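Local coordinates for enoyl-CoA hydratase (Mycobacterium avium, PDB 3OC7), which probably catalyses the reversible addition of water to the double bond of enoyl-CoA thioesters in fatty acid metabolism, as crotonase-family hydratases do, at residues L26-P29 and H30-N33; L43-G46 and L47-S51. All blocks are in the same frame, centred on the assembly; numbering follows the deposited sequence.

Contact 1 (L26-P29 and H30-N33); sequences LNSP and HNRN
Ser28 and Asn33 grip each other through backbone and side chain at once. The amide N of Ser28 donates to OD1 of Asn33 at 2.9 Å, lying almost in line with the side-chain C=O (171° at the oxygen). In return the backbone N of Asn33 reaches Ser28 O at 3.0 Å, from above that carbonyl's plane rather than at a lone pair. With CG turned anti to its carbonyl carbon (chi1 -63°), Asn33 folds its amide back toward the incoming chain, and its ND2 is held by Thr64 O and Thr67 O, which fixes the flip of the group. Two weak backbone bonds tighten the turn further, Asn31 N to Ser28 O and Arg32 N to Pro29 O.

A second polar cluster forms around the hydroxyl of Ser28. ND2 of Asn31 donates to Ser28 OG at 2.8 Å, the oxygen standing 31° out of the amide plane, and a water bridges the same OG to Asn31 OD1. His30 brings CE1 to 3.2 Å from Ser28 OG, an oblique approach to the ring.

CB of Leu26 approaches the amide carbon CG of Asn33 at 4.1 Å, while the Leu26 side chain packs on helix 37-52. Two overlapping type I-like beta turns, Ser28-Asn31 and Pro29-Arg32, closed by Asn33, thus make the connection from strand to helix in the beta-alpha-beta unit 21-26, 37-52, 58-63 of this crotonase fold.

Contact 2 (L43-G46 and L47-S51); sequences LHQG and LRDAS
Leu47 N to Leu43 O at 3.0 Å belongs to an unbroken series of i to i+4 backbone bonds, followed by Arg48 to His44, Asp49 to Gln45, Ala50 to Gly46 and Ser51 to Leu47, which make this a regular alpha-helix. One turn apart on its outer side, Gln45 and Asp49 are joined through their side chains. NE2 of Gln45 donates to Asp49 OD1 at 3.0 Å, with an N-H...O angle of 147°. The oxygen lies in the amide plane of Gln45, whereas the amide nitrogen meets the carboxylate from above its plane, the two flat groups being turned 50° against each other. Gln45 leaves the backbone with CG anti to N and then bends at chi2 (57°), swinging its amide along the helix to the carboxylate. With CG anti to its carbonyl carbon, Asp49 lies back along the preceding turn, CG 3.3 Å from Gln45 O; the Asp49 side chain also touches Tyr11 of strand 9-12.

This helix is the crossover of the beta-alpha-beta unit between strands 21-26 and 58-63, and its inner side packs on the sheet: Leu43 on Leu26 and Leu61, Leu47 on Leu24, Ala50 on Ala22 and Val59. Leu47 lays CG 3.4 Å from Leu43 O, its side chain running back beside the preceding turn before meeting Ile104 of helix 86-106. His44 touches Leu100 and Ala103 of that same helix.

Overall arrangement
Contacts 1 and 2 follow each other along the chain within one beta-alpha-beta unit: contact 1 is the loop 26-33 at the end of strand 21-26, whereas contact 2 takes up the later part of helix 37-52. Their centres are about 19 Å apart, yet they meet where the end of the strand packs against the helix, Leu26 CD2 lying 4.1 Å from Leu43 CD2. Leu39, earlier on the same helix, touches both Leu26 and Ser28 and so carries the packing on toward the loop. Both contacts lie similarly far from the centre of the chain, about 15 and 16 Å between centres. Neither is touched by another protein chain of the three-chain assembly.

Contact 1 (L26-P29 and H30-N33)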
loop_
_atom_site.group_PDB
_atom_site.type_symbol
_atom_site.label_atom_id
_atom_site.label_comp_id
_atom_site.label_asym_id
_atom_site.label_seq_id
_atom_site.Cartn_x
_atom_site.Cartn_y
_atom_site.Cartn_z
ATOM N N LEU A 26 -27.861 -1.496 -12.709
ATOM C CA LEU A 26 -27.803 -0.367 -13.669
ATOM C C LEU A 26 -28.399 -0.817 -15.022
ATOM O O LEU A 26 -27.923 -1.792 -15.611
ATOM C CB LEU A 26 -26.361 0.155 -13.850
ATOM C CG LEU A 26 -25.534 0.541 -12.613
ATOM C CD1 LEU A 26 -24.084 0.827 -12.975
ATOM C CD2 LEU A 26 -26.141 1.731 -11.899
ATOM N N ASN A 27 -29.433 -0.115 -15.498
ATOM C CA ASN A 27 -30.226 -0.536 -16.693
ATOM C C ASN A 27 -30.653 0.660 -17.574
ATOM O O ASN A 27 -31.858 0.970 -17.711
ATOM C CB ASN A 27 -31.442 -1.380 -16.247
ATOM C CG ASN A 27 -32.174 -2.059 -17.414
ATOM O OD1 ASN A 27 -31.578 -2.457 -18.430
ATOM N ND2 ASN A 27 -33.486 -2.226 -17.248
ATOM N N SER A 28 -29.649 1.333 -18.135
ATOM C CA SER A 28 -29.823 2.536 -18.961
ATOM C C SER A 28 -29.102 2.302 -20.319
ATOM O O SER A 28 -28.110 2.961 -20.617
ATOM C CB SER A 28 -29.280 3.780 -18.196
ATOM O OG SER A 28 -29.438 5.001 -18.911
ATOM N N PRO A 29 -29.602 1.349 -21.152
ATOM C CA PRO A 29 -28.879 0.982 -22.387
ATOM C C PRO A 29 -28.674 2.089 -23.444
ATOM O O PRO A 29 -27.655 2.061 -24.163
ATOM C CB PRO A 29 -29.717 -0.170 -22.962
ATOM C CG PRO A 29 -31.071 -0.015 -22.356
ATOM C CD PRO A 29 -30.818 0.534 -20.971
ATOM N N HIS A 30 -29.590 3.062 -23.508
ATOM C CA HIS A 30 -29.511 4.169 -24.488
ATOM C C HIS A 30 -28.222 5.006 -24.415
ATOM O O HIS A 30 -27.746 5.509 -25.439
ATOM C CB HIS A 30 -30.773 5.062 -24.452
ATOM C CG HIS A 30 -30.854 5.987 -23.272
ATOM N ND1 HIS A 30 -31.079 5.542 -21.986
ATOM C CD2 HIS A 30 -30.779 7.339 -23.191
ATOM C CE1 HIS A 30 -31.122 6.575 -21.162
ATOM N NE2 HIS A 30 -30.940 7.677 -21.868
ATOM N N ASN A 31 -27.637 5.124 -23.224
ATOM C CA ASN A 31 -26.371 5.851 -23.076
ATOM C C ASN A 31 -25.242 5.057 -22.388
ATOM O O ASN A 31 -24.357 5.642 -21.755
ATOM C CB ASN A 31 -26.592 7.225 -22.403
ATOM C CG ASN A 31 -27.242 7.120 -21.028
ATOM O OD1 ASN A 31 -27.735 8.121 -20.480
ATOM N ND2 ASN A 31 -27.238 5.921 -20.454
ATOM N N ARG A 32 -25.275 3.730 -22.532
ATOM C CA ARG A 32 -24.253 2.839 -21.948
ATOM C C ARG A 32 -24.091 2.989 -20.426
ATOM O O ARG A 32 -22.964 3.005 -19.908
ATOM C CB ARG A 32 -22.889 3.006 -22.665
ATOM C CG ARG A 32 -22.896 2.606 -24.145
ATOM C CD ARG A 32 -21.597 2.973 -24.889
ATOM N NE ARG A 32 -20.449 2.161 -24.470
ATOM C CZ ARG A 32 -19.285 2.650 -24.038
ATOM N NH1 ARG A 32 -19.083 3.964 -23.987
ATOM N NH2 ARG A 32 -18.308 1.823 -23.681
ATOM N N ASN A 33 -25.217 3.088 -19.717
ATOM C CA ASN A 33 -25.235 3.231 -18.252
ATOM C C ASN A 33 -24.504 4.487 -17.735
ATOM O O ASN A 33 -23.806 4.445 -16.703
ATOM C CB ASN A 33 -24.725 1.943 -17.565
ATOM C CG ASN A 33 -25.615 0.714 -17.841
ATOM O OD1 ASN A 33 -26.829 0.830 -18.041
ATOM N ND2 ASN A 33 -25.011 -0.480 -17.801
HETATM O O HOH W 1 -28.499 7.320 -17.487
#

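Contact 2 (L43-G46 and L47-S51)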
loop_
_atom_site.group_PDB
_atom_site.type_symbol
_atom_site.label_atom_id
_atom_site.label_comp_id
_atom_site.label_asym_id
_atom_site.label_seq_id
_atom_site.Cartn_x
_atom_site.Cartn_y
_atom_site.Cartn_z
ATOM N N LEU A 43 -30.174 5.497 -7.706
ATOM C CA LEU A 43 -29.193 4.747 -6.889
ATOM C C LEU A 43 -29.208 5.133 -5.395
ATOM O O LEU A 43 -29.149 4.248 -4.514
ATOM C CB LEU A 43 -27.764 4.891 -7.432
ATOM C CG LEU A 43 -27.144 3.910 -8.420
ATOM C CD1 LEU A 43 -25.608 4.005 -8.324
ATOM C CD2 LEU A 43 -27.561 2.472 -8.153
ATOM N N HIS A 44 -29.262 6.440 -5.089
ATOM C CA HIS A 44 -29.442 6.895 -3.695
ATOM C C HIS A 44 -30.698 6.239 -3.044
ATOM O O HIS A 44 -30.626 5.695 -1.925
ATOM C CB HIS A 44 -29.522 8.442 -3.589
ATOM C CG HIS A 44 -28.194 9.164 -3.684
ATOM N ND1 HIS A 44 -27.347 9.320 -2.601
ATOM C CD2 HIS A 44 -27.618 9.852 -4.707
ATOM C CE1 HIS A 44 -26.286 10.023 -2.969
ATOM N NE2 HIS A 44 -26.420 10.349 -4.243
ATOM N N GLN A 45 -31.839 6.253 -3.754
ATOM C CA GLN A 45 -33.080 5.695 -3.193
ATOM C C GLN A 45 -32.979 4.168 -3.012
ATOM O O GLN A 45 -33.437 3.621 -1.996
ATOM C CB GLN A 45 -34.307 6.076 -4.046
ATOM C CG GLN A 45 -35.671 5.719 -3.409
ATOM C CD GLN A 45 -35.881 6.359 -2.024
ATOM O OE1 GLN A 45 -35.776 7.580 -1.868
ATOM N NE2 GLN A 45 -36.164 5.538 -1.020
ATOM N N GLY A 46 -32.332 3.489 -3.971
ATOM C CA GLY A 46 -32.115 2.033 -3.850
ATOM C C GLY A 46 -31.263 1.614 -2.655
ATOM O O GLY A 46 -31.561 0.620 -1.970
ATOM N N LEU A 47 -30.179 2.349 -2.411
ATOM C CA LEU A 47 -29.343 2.126 -1.224
ATOM C C LEU A 47 -30.114 2.356 0.083
ATOM O O LEU A 47 -29.945 1.596 1.049
ATOM C CB LEU A 47 -28.063 2.994 -1.278
ATOM C CG LEU A 47 -27.008 2.669 -2.353
ATOM C CD1 LEU A 47 -26.048 3.861 -2.633
ATOM C CD2 LEU A 47 -26.220 1.388 -1.991
ATOM N N ARG A 48 -30.980 3.372 0.099
ATOM C CA ARG A 48 -31.807 3.656 1.275
ATOM C C ARG A 48 -32.820 2.515 1.519
ATOM O O ARG A 48 -32.987 2.055 2.666
ATOM C CB ARG A 48 -32.499 5.018 1.108
ATOM C CG ARG A 48 -33.124 5.569 2.385
ATOM C CD ARG A 48 -33.524 7.039 2.263
ATOM N NE ARG A 48 -32.419 7.957 1.949
ATOM C CZ ARG A 48 -31.565 8.458 2.843
ATOM N NH1 ARG A 48 -30.609 9.293 2.450
ATOM N NH2 ARG A 48 -31.659 8.135 4.126
ATOM N N ASP A 49 -33.467 2.043 0.451
ATOM C CA ASP A 49 -34.445 0.944 0.561
ATOM C C ASP A 49 -33.794 -0.344 1.094
ATOM O O ASP A 49 -34.372 -1.033 1.939
ATOM C CB ASP A 49 -35.133 0.676 -0.788
ATOM C CG ASP A 49 -36.113 1.784 -1.207
ATOM O OD1 ASP A 49 -36.552 2.595 -0.351
ATOM O OD2 ASP A 49 -36.455 1.821 -2.413
ATOM N N ALA A 50 -32.593 -0.670 0.607
ATOM C CA ALA A 50 -31.842 -1.816 1.139
ATOM C C ALA A 50 -31.496 -1.696 2.634
ATOM O O ALA A 50 -31.712 -2.648 3.391
ATOM C CB ALA A 50 -30.570 -2.061 0.316
ATOM N N SER A 51 -30.955 -0.553 3.065
ATOM C CA SER A 51 -30.593 -0.349 4.481
ATOM C C SER A 51 -31.796 -0.418 5.445
ATOM O O SER A 51 -31.645 -0.873 6.590
ATOM C CB SER A 51 -29.825 0.969 4.654
ATOM O OG SER A 51 -29.287 1.098 5.974
#